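Local coordinates for carbon dioxide concentrating mechanism protein CcmK (Synechococcus elongatus, PDB 4OX6), which probably forms hexameric building blocks of the carboxysome shell, the protein coat around the compartment in which cyanobacteria concentrate carbon dioxide, at residues Q18-L23 with P94-N99; S22-G27 with R56-I61; F28-A33 with K80-G85; D36-A41 with T70-G75; N60-V65 with F104-G109. All coordinates share one frame; numbering follows the deposited sequence.

Interaction 1: Q18-L23 with P94-N99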
# COMPACT_ATOMS: atom_id res chain seq x y z
N GLN A 18 -6.14 -5.82 31.20
CA GLN A 18 -7.07 -5.07 30.32
C GLN A 18 -7.42 -5.72 29.00
O GLN A 18 -6.57 -6.12 28.17
CB GLN A 18 -6.61 -3.62 30.13
CG GLN A 18 -6.54 -2.89 31.45
CD GLN A 18 -7.17 -1.51 31.36
OE1 GLN A 18 -6.92 -0.79 30.39
NE2 GLN A 18 -8.05 -1.18 32.31
N ALA A 19 -8.72 -5.78 28.79
CA ALA A 19 -9.26 -6.21 27.50
C ALA A 19 -8.80 -5.35 26.36
O ALA A 19 -8.44 -4.18 26.55
CB ALA A 19 -10.78 -6.17 27.53
N ILE A 20 -8.84 -5.95 25.17
CA ILE A 20 -8.71 -5.21 23.91
C ILE A 20 -9.98 -5.28 23.14
O ILE A 20 -10.58 -6.36 22.95
CB ILE A 20 -7.48 -5.67 23.08
CG1 ILE A 20 -7.47 -5.11 21.61
CG2 ILE A 20 -7.42 -7.08 22.99
CD1 ILE A 20 -6.95 -3.70 21.54
N GLY A 21 -10.41 -4.13 22.61
CA GLY A 21 -11.44 -4.11 21.60
C GLY A 21 -10.83 -3.51 20.34
O GLY A 21 -10.08 -2.53 20.41
N SER A 22 -11.17 -4.12 19.20
CA SER A 22 -10.70 -3.59 17.90
C SER A 22 -11.87 -3.59 16.97
O SER A 22 -12.59 -4.52 16.85
CB SER A 22 -9.59 -4.47 17.37
OG SER A 22 -8.98 -3.93 16.18
N LEU A 23 -12.02 -2.45 16.29
CA LEU A 23 -13.09 -2.21 15.34
C LEU A 23 -12.55 -1.67 14.05
O LEU A 23 -11.73 -0.76 14.09
CB LEU A 23 -14.12 -1.25 16.00
CG LEU A 23 -15.33 -0.84 15.16
CD1 LEU A 23 -16.48 -0.38 16.10
CD2 LEU A 23 -15.08 0.31 14.21
N PRO A 94 -11.05 -10.49 26.19
CA PRO A 94 -11.11 -10.02 27.56
C PRO A 94 -9.80 -9.86 28.31
O PRO A 94 -9.61 -8.94 29.13
CB PRO A 94 -12.06 -11.02 28.25
CG PRO A 94 -12.97 -11.49 27.19
CD PRO A 94 -12.09 -11.49 25.90
N ARG A 95 -8.93 -10.83 28.10
CA ARG A 95 -7.69 -10.94 28.87
C ARG A 95 -6.54 -11.38 27.89
O ARG A 95 -6.12 -12.56 27.91
CB ARG A 95 -7.87 -11.92 30.02
CG ARG A 95 -8.93 -11.59 31.03
CD ARG A 95 -8.49 -10.57 32.07
NE ARG A 95 -7.19 -10.85 32.69
CZ ARG A 95 -6.94 -11.17 33.97
NH1 ARG A 95 -7.89 -11.36 34.91
NH2 ARG A 95 -5.65 -11.36 34.30
N PRO A 96 -6.11 -10.52 27.01
CA PRO A 96 -5.18 -10.97 25.93
C PRO A 96 -3.87 -11.39 26.53
O PRO A 96 -3.31 -10.79 27.45
CB PRO A 96 -4.99 -9.70 25.10
CG PRO A 96 -5.29 -8.58 26.04
CD PRO A 96 -6.36 -9.08 26.96
N HIS A 97 -3.30 -12.42 25.91
CA HIS A 97 -1.97 -12.88 26.30
C HIS A 97 -0.94 -11.83 26.03
O HIS A 97 -0.97 -11.11 25.02
CB HIS A 97 -1.63 -14.12 25.48
CG HIS A 97 -0.50 -14.93 26.03
ND1 HIS A 97 0.83 -14.60 25.80
CD2 HIS A 97 -0.47 -16.07 26.73
CE1 HIS A 97 1.61 -15.48 26.40
NE2 HIS A 97 0.84 -16.39 26.96
N GLU A 98 0.05 -11.73 26.91
CA GLU A 98 1.14 -10.78 26.76
C GLU A 98 1.91 -10.84 25.43
O GLU A 98 2.40 -9.82 24.94
CB GLU A 98 2.12 -10.88 27.93
CG GLU A 98 2.90 -12.14 27.96
CD GLU A 98 3.92 -12.16 29.11
OE1 GLU A 98 4.14 -11.07 29.69
OE2 GLU A 98 4.47 -13.25 29.42
N ASN A 99 2.04 -12.03 24.85
CA ASN A 99 2.72 -12.16 23.58
C ASN A 99 1.96 -11.40 22.48
O ASN A 99 2.59 -10.92 21.54
CB ASN A 99 2.86 -13.65 23.27
CG ASN A 99 3.82 -14.00 22.15
OD1 ASN A 99 4.36 -13.11 21.41
ND2 ASN A 99 4.01 -15.26 21.99
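Ala19 and Pro94 bring their CA atoms to 4.2 Å of each other where the backbone entering strand 19-26 passes the chain leaving strand 86-93, yet no hydrogen bond joins the two segments. The two strands are neighbours in the antiparallel sheet of the bacterial microcompartment (BMC) domain, and their pairing stops here: Ile20 still pairs through its backbone with Ile93, whereas Ala19 N and Pro94 O, though 3.3 Å apart, meet at too poor an angle to bond. Pro94 O lies 3.2 Å from Ala19 CA, with the methyl CB close behind.

The side chain that carries the contact is Pro96, whose CB points toward the strand and whose ring atoms do the touching. Its CD rests 3.2 Å from Gln18 O, and its CG reaches CG2 of Ile20 at 4.0 Å, the two side chains crossing obliquely. In Ile20 the longer branch CG1 lies anti to the backbone N (chi1 168°) and leads away from the proline, which leaves the short CG2 branch to touch it. The carbonyls of Gln18 and Ala19 accept hydrogen bonds from Arg62, so the proline packs beside a carbonyl that is already satisfied.

Past Pro96 the chain turns into helix 98-103 and meets a neighbouring subunit, where Asp36 OD1 accepts from His97 N and Lys40 NZ donates to Arg95 O. His97 is the N-cap of that helix: its ND1 accepts from Asn99 N at 3.0 Å, nearly straight at 168°, with the donor lying close to the imidazole plane.

Interaction 2: S22-G27 with R56-I61; sequences SLETKG and RFAVNI
Leu23 and Val59 form a hydrogen-bonded antiparallel pair, Leu23 N to Val59 O at 3.1 Å and Val59 N to Leu23 O at 2.8 Å, and Thr25 with Phe57 repeats the pattern two residues on. Strands 19-26 and 56-63 are the central pair of the BMC sheet. The tightly packed side carries Leu23, Thr25, Phe57 and Val59 against helices 28-39 and 65-81. There the Thr25 hydroxyl donates to Gly27 O at 2.9 Å, tying down the turn out of the strand, and Phe57 CD1 approaches the same carbonyl oxygen.

The other face, with Ser22, Glu24, Lys26, Arg56 and Asn60 around Ala58, is largely polar and meets a neighbouring subunit. Ser22 OG donates to Asn60 OD1 at 2.8 Å. Arg56 grips Glu24 side-on, NE (2.8 Å) and NH2 (2.9 Å) both converging on OE2. That oxygen lies near the guanidinium plane, but the carboxylate is turned 68° against it, so OE2 receives NE on its anti lone pair while NH2 comes from above the carboxylate plane. Glu24 reaches this place with CG anti to its N (chi1 -177°) and an extended chain. The contact is looser toward Lys26, whose partly exposed side chain touches Arg56 CG through its CB at 4.1 Å and sends NZ to Ser54 O.

A leucine in place of Arg56 takes both N-H donors from Glu24 OE2, and the carboxylate would probably be free to turn, its charge left without a mate. Since OE1 accepts from Phe28 N of a neighbouring subunit, the salt bridge is likely to fix the carboxylate for intersubunit bonding, a second-shell arginine positioning an interface acceptor.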
# COMPACT_ATOMS: atom_id res chain seq x y z
N SER A 22 -11.17 -4.12 19.20
CA SER A 22 -10.70 -3.59 17.90
C SER A 22 -11.87 -3.59 16.97
O SER A 22 -12.59 -4.52 16.85
CB SER A 22 -9.59 -4.47 17.37
OG SER A 22 -8.98 -3.93 16.18
N LEU A 23 -12.02 -2.45 16.29
CA LEU A 23 -13.09 -2.21 15.34
C LEU A 23 -12.55 -1.67 14.05
O LEU A 23 -11.73 -0.76 14.09
CB LEU A 23 -14.12 -1.25 16.00
CG LEU A 23 -15.33 -0.84 15.16
CD1 LEU A 23 -16.48 -0.38 16.10
CD2 LEU A 23 -15.08 0.31 14.21
N GLU A 24 -13.01 -2.20 12.92
CA GLU A 24 -12.47 -1.83 11.60
C GLU A 24 -13.60 -1.38 10.68
O GLU A 24 -14.66 -2.01 10.61
CB GLU A 24 -11.72 -3.04 11.00
CG GLU A 24 -11.04 -2.79 9.66
CD GLU A 24 -10.13 -3.92 9.30
OE1 GLU A 24 -9.35 -4.36 10.18
OE2 GLU A 24 -10.15 -4.33 8.12
N THR A 25 -13.36 -0.25 10.02
CA THR A 25 -14.26 0.36 9.01
C THR A 25 -13.61 0.46 7.67
O THR A 25 -12.37 0.44 7.55
CB THR A 25 -14.69 1.79 9.41
OG1 THR A 25 -13.54 2.61 9.53
CG2 THR A 25 -15.40 1.81 10.75
N LYS A 26 -14.44 0.59 6.63
CA LYS A 26 -13.98 1.12 5.37
C LYS A 26 -14.27 2.61 5.39
O LYS A 26 -15.42 3.06 5.58
CB LYS A 26 -14.64 0.43 4.18
CG LYS A 26 -14.04 0.83 2.82
CD LYS A 26 -14.53 -0.00 1.68
CE LYS A 26 -13.78 -1.32 1.59
NZ LYS A 26 -12.54 -1.12 0.79
N GLY A 27 -13.19 3.36 5.21
CA GLY A 27 -13.22 4.81 5.29
C GLY A 27 -12.57 5.33 6.56
O GLY A 27 -12.72 4.72 7.64
N ARG A 56 -9.34 0.67 4.56
CA ARG A 56 -9.85 0.18 5.84
C ARG A 56 -8.93 0.61 6.92
O ARG A 56 -7.69 0.64 6.78
CB ARG A 56 -10.03 -1.34 5.76
CG ARG A 56 -11.22 -1.73 4.92
CD ARG A 56 -11.33 -3.20 4.51
NE ARG A 56 -11.43 -4.06 5.66
CZ ARG A 56 -12.06 -5.24 5.67
NH1 ARG A 56 -12.67 -5.67 4.58
NH2 ARG A 56 -12.02 -5.99 6.75
N PHE A 57 -9.54 0.89 8.08
CA PHE A 57 -8.80 1.33 9.27
C PHE A 57 -9.36 0.64 10.50
O PHE A 57 -10.59 0.51 10.63
CB PHE A 57 -9.03 2.84 9.48
CG PHE A 57 -8.42 3.70 8.39
CD1 PHE A 57 -9.12 4.01 7.26
CD2 PHE A 57 -7.13 4.19 8.55
CE1 PHE A 57 -8.54 4.75 6.24
CE2 PHE A 57 -6.54 4.96 7.55
CZ PHE A 57 -7.24 5.23 6.41
N ALA A 58 -8.49 0.22 11.42
CA ALA A 58 -8.95 -0.34 12.68
C ALA A 58 -8.53 0.56 13.82
O ALA A 58 -7.44 1.13 13.82
CB ALA A 58 -8.40 -1.74 12.88
N VAL A 59 -9.40 0.69 14.82
CA VAL A 59 -9.06 1.42 16.06
C VAL A 59 -9.02 0.39 17.20
O VAL A 59 -9.87 -0.50 17.27
CB VAL A 59 -10.07 2.55 16.38
CG1 VAL A 59 -11.51 2.09 16.54
CG2 VAL A 59 -9.62 3.35 17.61
N ASN A 60 -8.06 0.55 18.08
CA ASN A 60 -7.81 -0.37 19.20
C ASN A 60 -7.98 0.37 20.50
O ASN A 60 -7.42 1.48 20.72
CB ASN A 60 -6.39 -0.88 19.07
CG ASN A 60 -6.18 -1.60 17.75
OD1 ASN A 60 -6.92 -2.53 17.44
ND2 ASN A 60 -5.20 -1.16 16.98
N ILE A 61 -8.83 -0.18 21.37
CA ILE A 61 -9.11 0.38 22.68
C ILE A 61 -8.77 -0.64 23.77
O ILE A 61 -8.83 -1.88 23.57
CB ILE A 61 -10.56 0.85 22.79
CG1 ILE A 61 -11.58 -0.29 22.73
CG2 ILE A 61 -10.87 1.92 21.75
CD1 ILE A 61 -12.98 0.14 23.16

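Interaction 3: F28-A33 with K80-G85; sequences FPPILA and KNTPGG
This is a hydrogen-bond-free packing contact between Pro30 and Ala33, in the first turns of helix 28-39, and Thr82 and Gly85, in the connection from helix 65-81 to strand 86-93. The connection is closed by a type II beta turn, Gly85 N donating to Thr82 O at 2.9 Å, which brings both residues that touch the helix to the same proline ring.

Pro30 CG lies 3.7 Å from Gly85 CA. A side chain on that glycine would run into Pro30 CB, so close approach depends on its absence. Thr82 crosses Pro30 at about a right angle and straddles the helix surface with its two branches. Its methyl CG2, anti to the backbone N, settles 3.9 Å from Pro30 N. The hydroxyl (chi1 -65°) swings the other way, OG1 coming within 3.2 Å of Ala33 CB. This is no polar bond: OG1 has its partner in Ala78 O, in the last turn of helix 65-81. An alanine in place of Thr82 would leave that carbonyl without its hydroxyl mate and is likely to open a gap beside Pro30.

The surroundings place the contact at a subunit border. Pro83 O bonds to Thr89 OG1 of a neighbouring subunit, whose Thr89 and Trp90 also pack on Pro30 and Thr82 respectively. Within the chain, Pro30 leans on Thr25 of strand 19-26, while Ile31 one residue on reaches strands 19-26 and 56-63.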
# COMPACT_ATOMS: atom_id res chain seq x y z
N PHE A 28 -11.91 6.48 6.45
CA PHE A 28 -11.28 7.16 7.59
C PHE A 28 -12.31 7.95 8.43
O PHE A 28 -12.34 7.85 9.66
CB PHE A 28 -10.11 8.04 7.13
CG PHE A 28 -9.26 8.63 8.22
CD1 PHE A 28 -8.46 7.80 9.01
CD2 PHE A 28 -9.31 9.98 8.54
CE1 PHE A 28 -7.67 8.33 10.00
CE2 PHE A 28 -8.52 10.51 9.55
CZ PHE A 28 -7.74 9.67 10.30
N PRO A 29 -13.22 8.72 7.80
CA PRO A 29 -14.20 9.39 8.66
C PRO A 29 -15.00 8.46 9.60
O PRO A 29 -15.16 8.84 10.78
CB PRO A 29 -15.11 10.11 7.64
CG PRO A 29 -14.20 10.38 6.48
CD PRO A 29 -13.32 9.15 6.39
N PRO A 30 -15.47 7.27 9.19
CA PRO A 30 -16.16 6.38 10.14
C PRO A 30 -15.25 5.89 11.27
O PRO A 30 -15.80 5.60 12.35
CB PRO A 30 -16.71 5.25 9.30
CG PRO A 30 -15.99 5.34 8.00
CD PRO A 30 -15.54 6.76 7.81
N ILE A 31 -13.93 5.73 11.08
CA ILE A 31 -13.12 5.30 12.19
C ILE A 31 -12.97 6.39 13.22
O ILE A 31 -12.86 6.11 14.40
CB ILE A 31 -11.76 4.72 11.71
CG1 ILE A 31 -11.26 3.68 12.71
CG2 ILE A 31 -10.68 5.75 11.47
CD1 ILE A 31 -12.14 2.44 12.87
N LEU A 32 -12.97 7.64 12.79
CA LEU A 32 -12.89 8.74 13.73
C LEU A 32 -14.20 8.77 14.54
O LEU A 32 -14.24 8.96 15.76
CB LEU A 32 -12.73 10.09 13.06
CG LEU A 32 -11.40 10.29 12.30
CD1 LEU A 32 -11.42 11.67 11.58
CD2 LEU A 32 -10.18 10.24 13.22
N ALA A 33 -15.33 8.58 13.84
CA ALA A 33 -16.66 8.52 14.48
C ALA A 33 -16.67 7.41 15.50
O ALA A 33 -17.14 7.61 16.63
CB ALA A 33 -17.74 8.28 13.45
N LYS A 80 -21.64 2.78 11.59
CA LYS A 80 -22.73 2.50 10.68
C LYS A 80 -23.51 3.74 10.32
O LYS A 80 -23.99 3.82 9.18
CB LYS A 80 -23.69 1.44 11.25
CG LYS A 80 -23.04 0.14 11.51
CD LYS A 80 -24.04 -0.85 12.19
CE LYS A 80 -25.09 -1.29 11.20
NZ LYS A 80 -25.68 -2.61 11.58
N ASN A 81 -23.57 4.73 11.21
CA ASN A 81 -24.34 5.93 11.04
C ASN A 81 -23.53 7.03 10.39
O ASN A 81 -24.09 8.13 10.14
CB ASN A 81 -24.85 6.43 12.40
CG ASN A 81 -25.87 5.50 13.03
OD1 ASN A 81 -26.43 4.64 12.37
ND2 ASN A 81 -26.10 5.67 14.33
N THR A 82 -22.27 6.82 10.13
CA THR A 82 -21.49 7.85 9.43
C THR A 82 -21.86 7.83 7.93
O THR A 82 -21.87 6.77 7.32
CB THR A 82 -19.98 7.49 9.58
OG1 THR A 82 -19.58 7.58 10.96
CG2 THR A 82 -19.12 8.45 8.79
N PRO A 83 -22.08 9.01 7.34
CA PRO A 83 -22.40 9.06 5.89
C PRO A 83 -21.34 8.35 5.03
O PRO A 83 -20.17 8.74 5.09
CB PRO A 83 -22.50 10.58 5.60
CG PRO A 83 -22.87 11.22 6.93
CD PRO A 83 -22.16 10.34 7.98
N GLY A 84 -21.74 7.32 4.31
CA GLY A 84 -20.85 6.54 3.46
C GLY A 84 -19.95 5.56 4.20
O GLY A 84 -19.17 4.88 3.55
N GLY A 85 -20.08 5.49 5.50
CA GLY A 85 -19.22 4.57 6.27
C GLY A 85 -19.69 3.13 6.22
O GLY A 85 -20.87 2.82 5.97

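Interaction 4: D36-A41 with T70-G75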
# COMPACT_ATOMS: atom_id res chain seq x y z
N ASP A 36 -14.34 8.21 18.64
CA ASP A 36 -14.90 9.22 19.52
C ASP A 36 -16.08 8.67 20.31
O ASP A 36 -16.20 8.95 21.53
CB ASP A 36 -15.30 10.50 18.78
CG ASP A 36 -15.60 11.66 19.71
OD1 ASP A 36 -14.65 12.12 20.41
OD2 ASP A 36 -16.78 12.12 19.71
N ALA A 37 -16.96 7.92 19.67
CA ALA A 37 -18.11 7.35 20.36
C ALA A 37 -17.65 6.37 21.41
O ALA A 37 -18.23 6.27 22.49
CB ALA A 37 -19.05 6.69 19.40
N MET A 38 -16.63 5.59 21.14
CA MET A 38 -16.13 4.57 22.06
C MET A 38 -15.62 5.23 23.35
O MET A 38 -15.98 4.81 24.47
CB MET A 38 -15.01 3.75 21.42
CG MET A 38 -15.54 2.81 20.32
SD MET A 38 -14.29 2.27 19.13
CE MET A 38 -14.10 0.58 19.54
N VAL A 39 -14.78 6.27 23.25
CA VAL A 39 -14.16 6.85 24.44
C VAL A 39 -15.17 7.69 25.21
O VAL A 39 -15.01 7.85 26.44
CB VAL A 39 -12.88 7.64 24.03
CG1 VAL A 39 -13.21 8.88 23.24
CG2 VAL A 39 -12.03 7.95 25.26
N LYS A 40 -16.26 8.10 24.57
CA LYS A 40 -17.34 8.81 25.24
C LYS A 40 -18.35 7.87 25.89
O LYS A 40 -19.23 8.31 26.61
CB LYS A 40 -18.03 9.77 24.27
CG LYS A 40 -17.18 11.03 24.04
CD LYS A 40 -17.90 11.94 23.02
CE LYS A 40 -17.16 13.23 22.81
NZ LYS A 40 -17.62 13.92 21.59
N ALA A 41 -18.21 6.58 25.72
CA ALA A 41 -19.25 5.63 26.17
C ALA A 41 -18.79 4.74 27.31
O ALA A 41 -19.60 4.03 27.93
CB ALA A 41 -19.64 4.74 25.01
N THR A 70 -19.33 -1.90 26.37
CA THR A 70 -20.26 -0.79 26.20
C THR A 70 -19.67 0.21 25.17
O THR A 70 -20.41 0.79 24.36
CB THR A 70 -20.64 -0.20 27.54
OG1 THR A 70 -21.78 0.66 27.34
CG2 THR A 70 -19.54 0.49 28.17
N ALA A 71 -18.37 0.44 25.24
CA ALA A 71 -17.70 1.28 24.24
C ALA A 71 -17.86 0.74 22.82
O ALA A 71 -18.16 1.48 21.87
CB ALA A 71 -16.23 1.45 24.58
N MET A 72 -17.70 -0.57 22.66
CA MET A 72 -17.82 -1.20 21.35
C MET A 72 -19.22 -1.03 20.77
O MET A 72 -19.34 -0.74 19.59
CB MET A 72 -17.50 -2.66 21.48
CG MET A 72 -17.38 -3.42 20.17
SD MET A 72 -16.12 -2.81 18.99
CE MET A 72 -14.64 -3.24 19.88
N ASP A 73 -20.26 -1.12 21.61
CA ASP A 73 -21.61 -0.99 21.11
C ASP A 73 -21.74 0.43 20.52
O ASP A 73 -22.32 0.62 19.45
CB ASP A 73 -22.63 -1.16 22.25
CG ASP A 73 -22.82 -2.61 22.67
OD1 ASP A 73 -22.59 -3.50 21.86
OD2 ASP A 73 -23.21 -2.78 23.85
N ALA A 74 -21.18 1.43 21.20
CA ALA A 74 -21.28 2.82 20.69
C ALA A 74 -20.46 2.99 19.44
O ALA A 74 -20.89 3.72 18.52
CB ALA A 74 -20.83 3.78 21.76
N GLY A 75 -19.27 2.39 19.37
CA GLY A 75 -18.45 2.52 18.18
C GLY A 75 -19.14 1.88 16.96
O GLY A 75 -19.05 2.42 15.86
O HOH W 1 -22.19 3.48 27.53
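A water joins Ala41 to Thr70 at the margin of two packed helices: it donates to Ala41 O at 2.7 Å and lies 2.9 Å from Thr70 OG1. Thr70 presents this hydroxyl anti to its own N (chi1 -167°) and lays its methyl CG2 beside the same carbonyl oxygen.

Inward from the water the contact is apolar and offers a worked example of close approach through small residues. Ala41 CB meets Ala74 CB at 3.6 Å, and Ala37 CB packs over Ala74 O. Deeper still, Met38 and Ala71 come within 4.2 Å between CA atoms. Met38 fills the groove there: its CG sits 3.3 Å from Ala71 O and 3.6 Å from Gly75 CA, where any CB on the glycine would clash with it. From that point the methionine bends at chi3 (110°), and its terminal methyl CE touches CE of Met72 at 3.9 Å. The two methionines run side by side in the same direction, and both touch Leu23 of strand 19-26.

On the outer side of helix 28-39, Lys40 NZ forms a salt bridge with Asp36 OD2 by the syn lone pair. This outer side meets a neighbouring subunit, Val39 packing on its His97. The arrangement belongs to the BMC fold, in which helices 28-39 and 65-81 pack against each other on one face of the antiparallel sheet.

Interaction 5: N60-V65 with F104-G109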
# COMPACT_ATOMS: atom_id res chain seq x y z
N ASN A 60 -8.06 0.55 18.08
CA ASN A 60 -7.81 -0.37 19.20
C ASN A 60 -7.98 0.37 20.50
O ASN A 60 -7.42 1.48 20.72
CB ASN A 60 -6.39 -0.88 19.07
CG ASN A 60 -6.18 -1.60 17.75
OD1 ASN A 60 -6.92 -2.53 17.44
ND2 ASN A 60 -5.20 -1.16 16.98
N ILE A 61 -8.83 -0.18 21.37
CA ILE A 61 -9.11 0.38 22.68
C ILE A 61 -8.77 -0.64 23.77
O ILE A 61 -8.83 -1.88 23.57
CB ILE A 61 -10.56 0.85 22.79
CG1 ILE A 61 -11.58 -0.29 22.73
CG2 ILE A 61 -10.87 1.92 21.75
CD1 ILE A 61 -12.98 0.14 23.16
N ARG A 62 -8.50 -0.12 24.96
CA ARG A 62 -8.20 -0.96 26.11
C ARG A 62 -9.02 -0.52 27.31
O ARG A 62 -9.24 0.67 27.51
CB ARG A 62 -6.74 -0.91 26.52
CG ARG A 62 -5.73 -1.24 25.44
CD ARG A 62 -5.81 -2.69 24.90
NE ARG A 62 -5.51 -3.73 25.87
CZ ARG A 62 -4.30 -4.11 26.22
NH1 ARG A 62 -3.24 -3.66 25.63
NH2 ARG A 62 -4.16 -5.06 27.13
N GLY A 63 -9.45 -1.48 28.13
CA GLY A 63 -10.14 -1.17 29.37
C GLY A 63 -10.63 -2.46 29.99
O GLY A 63 -10.35 -3.55 29.44
N ASP A 64 -11.30 -2.37 31.12
CA ASP A 64 -11.95 -3.55 31.66
C ASP A 64 -12.95 -4.07 30.65
O ASP A 64 -13.57 -3.30 29.91
CB ASP A 64 -12.67 -3.24 32.96
CG ASP A 64 -11.73 -2.96 34.08
OD1 ASP A 64 -10.51 -3.18 33.94
OD2 ASP A 64 -12.30 -2.52 35.12
N VAL A 65 -13.18 -5.40 30.59
CA VAL A 65 -14.00 -5.93 29.52
C VAL A 65 -15.42 -5.32 29.50
O VAL A 65 -15.98 -5.10 28.41
CB VAL A 65 -14.03 -7.48 29.47
CG1 VAL A 65 -14.80 -8.05 30.54
CG2 VAL A 65 -14.55 -7.95 28.09
N PHE A 104 1.80 -7.07 18.43
CA PHE A 104 0.85 -6.21 17.74
C PHE A 104 0.80 -4.86 18.43
O PHE A 104 0.94 -4.78 19.65
CB PHE A 104 -0.51 -6.85 17.77
CG PHE A 104 -0.64 -8.08 16.91
CD1 PHE A 104 -0.96 -8.00 15.60
CD2 PHE A 104 -0.43 -9.32 17.43
CE1 PHE A 104 -1.09 -9.15 14.78
CE2 PHE A 104 -0.56 -10.47 16.65
CZ PHE A 104 -0.90 -10.38 15.33
N PRO A 105 0.56 -3.80 17.63
CA PRO A 105 0.59 -2.47 18.22
C PRO A 105 -0.71 -2.17 18.94
O PRO A 105 -1.49 -1.31 18.42
CB PRO A 105 0.79 -1.60 16.97
CG PRO A 105 0.08 -2.35 15.86
CD PRO A 105 0.40 -3.78 16.17
N ILE A 106 -0.88 -2.70 20.15
CA ILE A 106 -2.10 -2.56 20.91
C ILE A 106 -1.83 -2.20 22.37
O ILE A 106 -2.77 -2.18 23.18
CB ILE A 106 -3.02 -3.83 20.87
CG1 ILE A 106 -2.29 -5.05 21.46
CG2 ILE A 106 -3.47 -4.04 19.46
CD1 ILE A 106 -3.17 -6.22 21.79
N GLY A 107 -0.57 -1.92 22.70
CA GLY A 107 -0.19 -1.49 24.04
C GLY A 107 -0.45 -0.03 24.31
O GLY A 107 -0.74 0.72 23.41
N PHE A 108 -0.26 0.37 25.56
CA PHE A 108 -0.36 1.75 25.99
C PHE A 108 0.95 2.53 25.73
O PHE A 108 1.97 2.23 26.35
CB PHE A 108 -0.66 1.81 27.50
CG PHE A 108 -2.01 1.31 27.88
CD1 PHE A 108 -3.09 2.14 27.94
CD2 PHE A 108 -2.18 -0.01 28.25
CE1 PHE A 108 -4.33 1.67 28.35
CE2 PHE A 108 -3.41 -0.47 28.63
CZ PHE A 108 -4.48 0.40 28.67
N GLY A 109 0.92 3.51 24.84
CA GLY A 109 2.09 4.31 24.56
C GLY A 109 2.14 5.57 25.43
O GLY A 109 1.17 5.92 26.09
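Arg62 donates through NH1 to Ile106 O at 2.9 Å, with an angle of 154° at the hydrogen. The oxygen lies near the guanidinium plane, whereas the nitrogen stands above the plane of the carbonyl, so the bond is well placed for the arginine and aslant for the acceptor. Bends at chi2 and chi3 fold the arginine chain back to make this bond, carrying CD to 3.5 Å from Ile106 O. Phe108 comes in over the same side chain. Its ring end is the closer part, CZ reaching Arg62 CB at 3.4 Å, while CE2 stands over one face of the guanidinium with the two planes 33° apart. Next to this, Ile106 puts its CG2 methyl 4.0 Å from the amide carbon CG of Asn60, the side chains crossing at about a right angle.

Glu101 adds a salt bridge to NH1; with the carbonyls of Gln18 and Ala19 that hold NH2 and NE at the start of strand 19-26, all three nitrogens are engaged and rotation of the group is restrained. In the second shell, Ser48 OG bonds both Asn60 ND2 and Pro105 O, which probably steadies the inverse gamma turn centred on Pro105. Phe108 also has a cation-pi contact with Arg116.

The segment 104-109 thus crosses the sheet after helix 98-103, with Ile106 on Ile20 of strand 19-26, Phe108 on Thr45 and Val47 of strand 45-53, and Phe104 stacked on Tyr49 of a neighbouring subunit.

Interactions 1, 2 and 5 are organised round neighbouring strands 19-26 and 56-63, interactions 3 and 4 round the helix pair 28-39 and 65-81. Interactions 1, 2 and 3 are buried, interactions 4 and 5 partly so. Interaction 2 is rich in backbone bonds and has a salt bridge; interactions 1 and 5 have centres about 7 Å apart, and interaction 5 lies across the chain's centre from interaction 2. Arg62 serves both 1 and 5. Interactions 1, 3 and 4 have no direct hydrogen bond between their segments. Leu23, Ile31, Met38 and Ile61 join sheet to helices. Polar contacts occur both within the chain (interaction 5) and at subunit borders (interaction 2).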